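Local structure of glycerol dehydratase (Clostridium butyricum, 1R8W) at residues S375-I380 with L402-N407; F388-A393 with N718-I723. The protein probably dehydrates glycerol to 3-hydroxypropionaldehyde, as a lyase of the glycyl radical enzyme family. One frame throughout, in Å; residues are numbered along the deposited sequence.

Strand 375-380, helix 386-397 and strand 404-407 form one beta-alpha-beta unit. Contact 1 pairs its two strands; contact 2 lays helix 712-728, from far along the chain, against its helix. The segments alternate in sequence, and the contact centres lie about 11 Å apart. Tyr405 and Ile380 of contact 1 reach the helices of contact 2: Tyr405 CE2 lies 3.6 Å from Ile723 CD1. Helix 712-728 leads into strand 733-738, which runs antiparallel beside strand 404-407. Contact 2 thus joins the region resembling pyruvate formate lyase to the glycine radical region, and contact 1 lies next to that junction, consistent with the seam of two half-barrels known from this family.

Contact 1 of 2, residues S375-I380 with L402-N407; sequences SLSVRI and LPAYYN
Leu376, Val378 and Ile380 exchange four backbone hydrogen bonds with Ala404 and Tyr406, which sets Ser377 to Ile380 in parallel register with Ala404 to Asn407. Ala404 N bonds to Leu376 O (3.0 Å), Val378 N to Ala404 O, Tyr406 N to Val378 O and Ile380 N to Tyr406 O; Ser377 and Arg379 turn their backbone groups to strand 341-345. On one face, the Val378 and Tyr405 side chains run side by side, with Val378 CG2 3.5 Å from Tyr405 CD2. Ile380 CD1 comes to the edge of the same ring, near its plane and also at CD2; an extended chi2 (176°) carries the methyl there. The other Val378 branch, CG1, crosses to CG of Pro403 at 4.0 Å, a residue that follows a cis peptide bond just before the strand begins. On the opposite face, the Tyr406 ring turns its CE1 edge to Ser377 CB, 3.3 Å away.

Polar ends are held from outside the pair: Tyr405 OH by Thr396, Tyr406 OH by the carbonyl of Cys433, Ser377 OG by Asn341, and Arg379 by a salt bridge to Asp408. Asn407, the N-cap of helix 408-416, accepts from Glu409 N and donates to Gly731 O. The two faces therefore differ: Val378, Ile380 and the Tyr405 ring form a mainly apolar surface under helices 386-397 and 712-728, while Ser377, Arg379 and Tyr406 carry a more polar one, its buried groups fixed by hydrogen bonds and charge.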
loop_
_atom_site.group_PDB
_atom_site.type_symbol
_atom_site.label_atom_id
_atom_site.label_comp_id
_atom_site.label_asym_id
_atom_site.label_seq_id
_atom_site.Cartn_x
_atom_site.Cartn_y
_atom_site.Cartn_z
ATOM N N SER A 375 32.343 14.251 9.859
ATOM C CA SER A 375 33.131 13.125 10.343
ATOM C C SER A 375 34.160 12.809 9.257
ATOM O O SER A 375 33.934 11.955 8.402
ATOM C CB SER A 375 32.224 11.917 10.597
ATOM O OG SER A 375 31.328 12.169 11.667
ATOM N N LEU A 376 35.286 13.514 9.294
ATOM C CA LEU A 376 36.346 13.348 8.303
ATOM C C LEU A 376 37.006 11.965 8.358
ATOM O O LEU A 376 37.306 11.450 9.436
ATOM C CB LEU A 376 37.394 14.453 8.484
ATOM C CG LEU A 376 38.444 14.602 7.382
ATOM C CD1 LEU A 376 37.757 14.787 6.042
ATOM C CD2 LEU A 376 39.336 15.792 7.686
ATOM N N SER A 377 37.227 11.377 7.183
ATOM C CA SER A 377 37.821 10.045 7.072
ATOM C C SER A 377 38.761 9.976 5.882
ATOM O O SER A 377 38.645 10.761 4.946
ATOM C CB SER A 377 36.730 8.990 6.864
ATOM O OG SER A 377 35.649 9.161 7.760
ATOM N N VAL A 378 39.683 9.025 5.909
ATOM C CA VAL A 378 40.606 8.863 4.800
ATOM C C VAL A 378 40.647 7.398 4.419
ATOM O O VAL A 378 40.531 6.514 5.272
ATOM C CB VAL A 378 42.047 9.330 5.148
ATOM C CG1 VAL A 378 42.036 10.789 5.580
ATOM C CG2 VAL A 378 42.635 8.459 6.239
ATOM N N ARG A 379 40.789 7.143 3.127
ATOM C CA ARG A 379 40.872 5.781 2.646
ATOM C C ARG A 379 42.335 5.439 2.485
ATOM O O ARG A 379 43.125 6.231 1.971
ATOM C CB ARG A 379 40.135 5.629 1.318
ATOM C CG ARG A 379 38.646 5.429 1.491
ATOM C CD ARG A 379 37.940 5.290 0.162
ATOM N NE ARG A 379 38.593 4.309 -0.692
ATOM C CZ ARG A 379 38.147 3.954 -1.888
ATOM N NH1 ARG A 379 37.035 4.501 -2.362
ATOM N NH2 ARG A 379 38.826 3.078 -2.623
ATOM N N ILE A 380 42.699 4.251 2.938
ATOM C CA ILE A 380 44.075 3.814 2.848
ATOM C C ILE A 380 44.183 2.470 2.162
ATOM O O ILE A 380 43.399 1.562 2.430
ATOM C CB ILE A 380 44.692 3.745 4.256
ATOM C CG1 ILE A 380 44.894 5.172 4.773
ATOM C CG2 ILE A 380 45.996 2.966 4.235
ATOM C CD1 ILE A 380 45.403 5.237 6.167
ATOM N N LEU A 402 39.981 13.198 14.697
ATOM C CA LEU A 402 39.961 13.062 13.248
ATOM C C LEU A 402 41.372 12.767 12.760
ATOM O O LEU A 402 42.348 13.192 13.376
ATOM C CB LEU A 402 39.485 14.362 12.599
ATOM C CG LEU A 402 38.184 14.976 13.108
ATOM C CD1 LEU A 402 38.044 16.376 12.532
ATOM C CD2 LEU A 402 37.002 14.103 12.722
ATOM N N PRO A 403 41.497 12.032 11.647
ATOM C CA PRO A 403 40.370 11.498 10.887
ATOM C C PRO A 403 40.243 10.004 11.165
ATOM O O PRO A 403 41.127 9.410 11.766
ATOM C CB PRO A 403 40.797 11.758 9.459
ATOM C CG PRO A 403 42.248 11.361 9.527
ATOM C CD PRO A 403 42.723 12.003 10.828
ATOM N N ALA A 404 39.147 9.397 10.735
ATOM C CA ALA A 404 38.996 7.965 10.920
ATOM C C ALA A 404 39.699 7.330 9.714
ATOM O O ALA A 404 39.682 7.889 8.611
ATOM C CB ALA A 404 37.523 7.590 10.949
ATOM N N TYR A 405 40.336 6.181 9.923
ATOM C CA TYR A 405 41.042 5.497 8.844
ATOM C C TYR A 405 40.309 4.242 8.422
ATOM O O TYR A 405 39.814 3.499 9.269
ATOM C CB TYR A 405 42.458 5.123 9.277
ATOM C CG TYR A 405 43.324 6.306 9.649
ATOM C CD1 TYR A 405 43.175 6.947 10.881
ATOM C CD2 TYR A 405 44.296 6.782 8.773
ATOM C CE1 TYR A 405 43.976 8.028 11.231
ATOM C CE2 TYR A 405 45.101 7.863 9.110
ATOM C CZ TYR A 405 44.936 8.480 10.342
ATOM O OH TYR A 405 45.741 9.537 10.686
ATOM N N TYR A 406 40.238 4.014 7.113
ATOM C CA TYR A 406 39.560 2.843 6.564
ATOM C C TYR A 406 40.448 2.084 5.593
ATOM O O TYR A 406 41.093 2.682 4.728
ATOM C CB TYR A 406 38.264 3.257 5.875
ATOM C CG TYR A 406 37.314 3.926 6.824
ATOM C CD1 TYR A 406 37.384 5.297 7.060
ATOM C CD2 TYR A 406 36.374 3.181 7.531
ATOM C CE1 TYR A 406 36.538 5.908 7.984
ATOM C CE2 TYR A 406 35.529 3.781 8.457
ATOM C CZ TYR A 406 35.615 5.141 8.682
ATOM O OH TYR A 406 34.790 5.732 9.614
ATOM N N ASN A 407 40.457 0.761 5.737
ATOM C CA ASN A 407 41.297 -0.108 4.918
ATOM C C ASN A 407 40.651 -0.658 3.645
ATOM O O ASN A 407 39.815 -1.569 3.690
ATOM C CB ASN A 407 41.816 -1.254 5.796
ATOM C CG ASN A 407 42.737 -2.193 5.052
ATOM O OD1 ASN A 407 43.414 -1.798 4.104
ATOM N ND2 ASN A 407 42.781 -3.446 5.491
#

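Contact 2 of 2, residues F388-A393 with N718-I723; sequences FLLRAA and NLSSLI
Leu389, Leu390 and Ala393 meet Leu719, Ser720 and Ile723 in a small helix-to-helix contact on the outer, helical side of the sheet. The two short helical segments cross steeply, at 112°, with axes 9.6 Å apart at the closest point, and bury 220 Å² between them. Ser720 stands at the centre. Its OG lies 3.6 Å from Leu389 CG and equally far from Leu390 CD2, while its CB packs against Leu389 CD2 at 3.8 Å. With OG beside its own backbone N (chi1 -71°), the hydroxyl bonds back to the carbonyl of Leu716 one turn earlier; this bond gives it a partner within its own helix while OG and CB lie against leucine carbons.

Two looser apolar meetings border the serine. Ala393 CB touches Leu719 CD1 at 4.2 Å, and Leu389 CD1 approaches Ile723 CD1. Beneath them lies Tyr405 of strand 404-407, which touches Leu389, Ala392 and Leu719; Ile380 of the neighbouring strand adds to the same layer. Helices packed through an apolar layer on the outside of a sheet are common in alpha/beta folds, and here this is consistent with the barrel of the glycyl radical enzymes.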
loop_
_atom_site.group_PDB
_atom_site.type_symbol
_atom_site.label_atom_id
_atom_site.label_comp_id
_atom_site.label_asym_id
_atom_site.label_seq_id
_atom_site.Cartn_x
_atom_site.Cartn_y
_atom_site.Cartn_z
ATOM N N PHE A 388 50.396 11.678 1.970
ATOM C CA PHE A 388 48.998 11.675 2.359
ATOM C C PHE A 388 48.797 11.064 3.744
ATOM O O PHE A 388 48.203 11.692 4.621
ATOM C CB PHE A 388 48.178 10.911 1.320
ATOM C CG PHE A 388 46.696 11.007 1.528
ATOM C CD1 PHE A 388 46.049 12.237 1.454
ATOM C CD2 PHE A 388 45.944 9.869 1.783
ATOM C CE1 PHE A 388 44.673 12.331 1.628
ATOM C CE2 PHE A 388 44.567 9.953 1.958
ATOM C CZ PHE A 388 43.931 11.186 1.879
ATOM N N LEU A 389 49.297 9.849 3.947
ATOM C CA LEU A 389 49.146 9.192 5.241
ATOM C C LEU A 389 49.809 10.005 6.354
ATOM O O LEU A 389 49.284 10.092 7.467
ATOM C CB LEU A 389 49.737 7.779 5.199
ATOM C CG LEU A 389 49.738 6.980 6.508
ATOM C CD1 LEU A 389 48.324 6.832 7.046
ATOM C CD2 LEU A 389 50.357 5.614 6.263
ATOM N N LEU A 390 50.958 10.603 6.058
ATOM C CA LEU A 390 51.661 11.403 7.053
ATOM C C LEU A 390 50.876 12.662 7.386
ATOM O O LEU A 390 50.840 13.099 8.539
ATOM C CB LEU A 390 53.059 11.776 6.555
ATOM C CG LEU A 390 54.082 10.642 6.611
ATOM C CD1 LEU A 390 55.381 11.077 5.954
ATOM C CD2 LEU A 390 54.311 10.245 8.070
ATOM N N ARG A 391 50.244 13.241 6.372
ATOM C CA ARG A 391 49.456 14.445 6.570
ATOM C C ARG A 391 48.232 14.121 7.423
ATOM O O ARG A 391 47.778 14.943 8.222
ATOM C CB ARG A 391 49.027 15.017 5.221
ATOM C CG ARG A 391 48.373 16.371 5.312
ATOM C CD ARG A 391 49.280 17.363 6.013
ATOM N NE ARG A 391 48.790 18.729 5.864
ATOM C CZ ARG A 391 49.332 19.786 6.457
ATOM N NH1 ARG A 391 50.385 19.633 7.247
ATOM N NH2 ARG A 391 48.831 20.996 6.247
ATOM N N ALA A 392 47.695 12.918 7.252
ATOM C CA ALA A 392 46.539 12.495 8.032
ATOM C C ALA A 392 47.001 12.297 9.474
ATOM O O ALA A 392 46.272 12.599 10.424
ATOM C CB ALA A 392 45.978 11.203 7.476
ATOM N N ALA A 393 48.221 11.789 9.626
ATOM C CA ALA A 393 48.796 11.576 10.946
ATOM C C ALA A 393 48.941 12.927 11.657
ATOM O O ALA A 393 48.642 13.034 12.846
ATOM C CB ALA A 393 50.146 10.885 10.825
ATOM N N ASN A 718 55.532 6.582 13.670
ATOM C CA ASN A 718 55.114 5.438 14.457
ATOM C C ASN A 718 53.635 5.184 14.225
ATOM O O ASN A 718 53.214 4.039 14.072
ATOM C CB ASN A 718 55.370 5.673 15.943
ATOM C CG ASN A 718 56.835 5.567 16.299
ATOM O OD1 ASN A 718 57.541 4.687 15.799
ATOM N ND2 ASN A 718 57.304 6.452 17.176
ATOM N N LEU A 719 52.855 6.258 14.187
ATOM C CA LEU A 719 51.421 6.159 13.977
ATOM C C LEU A 719 51.139 5.584 12.586
ATOM O O LEU A 719 50.204 4.805 12.412
ATOM C CB LEU A 719 50.784 7.542 14.148
ATOM C CG LEU A 719 49.284 7.711 14.448
ATOM C CD1 LEU A 719 48.500 7.746 13.154
ATOM C CD2 LEU A 719 48.793 6.602 15.376
ATOM N N SER A 720 51.949 5.954 11.601
ATOM C CA SER A 720 51.768 5.438 10.246
ATOM C C SER A 720 52.038 3.943 10.186
ATOM O O SER A 720 51.363 3.209 9.464
ATOM C CB SER A 720 52.703 6.141 9.269
ATOM O OG SER A 720 52.283 7.472 9.053
ATOM N N SER A 721 53.040 3.495 10.936
ATOM C CA SER A 721 53.378 2.078 10.959
ATOM C C SER A 721 52.320 1.278 11.710
ATOM O O SER A 721 51.968 0.174 11.303
ATOM C CB SER A 721 54.746 1.867 11.613
ATOM O OG SER A 721 55.758 2.495 10.850
ATOM N N LEU A 722 51.824 1.837 12.810
ATOM C CA LEU A 722 50.803 1.170 13.604
ATOM C C LEU A 722 49.623 0.879 12.680
ATOM O O LEU A 722 49.129 -0.248 12.606
ATOM C CB LEU A 722 50.355 2.072 14.751
ATOM C CG LEU A 722 49.423 1.431 15.782
ATOM C CD1 LEU A 722 50.227 0.489 16.664
ATOM C CD2 LEU A 722 48.766 2.508 16.635
ATOM N N ILE A 723 49.199 1.912 11.958
ATOM C CA ILE A 723 48.087 1.814 11.026
ATOM C C ILE A 723 48.360 0.793 9.922
ATOM O O ILE A 723 47.529 -0.074 9.651
ATOM C CB ILE A 723 47.794 3.188 10.389
ATOM C CG1 ILE A 723 47.337 4.173 11.472
ATOM C CG2 ILE A 723 46.753 3.048 9.290
ATOM C CD1 ILE A 723 47.156 5.585 10.971
#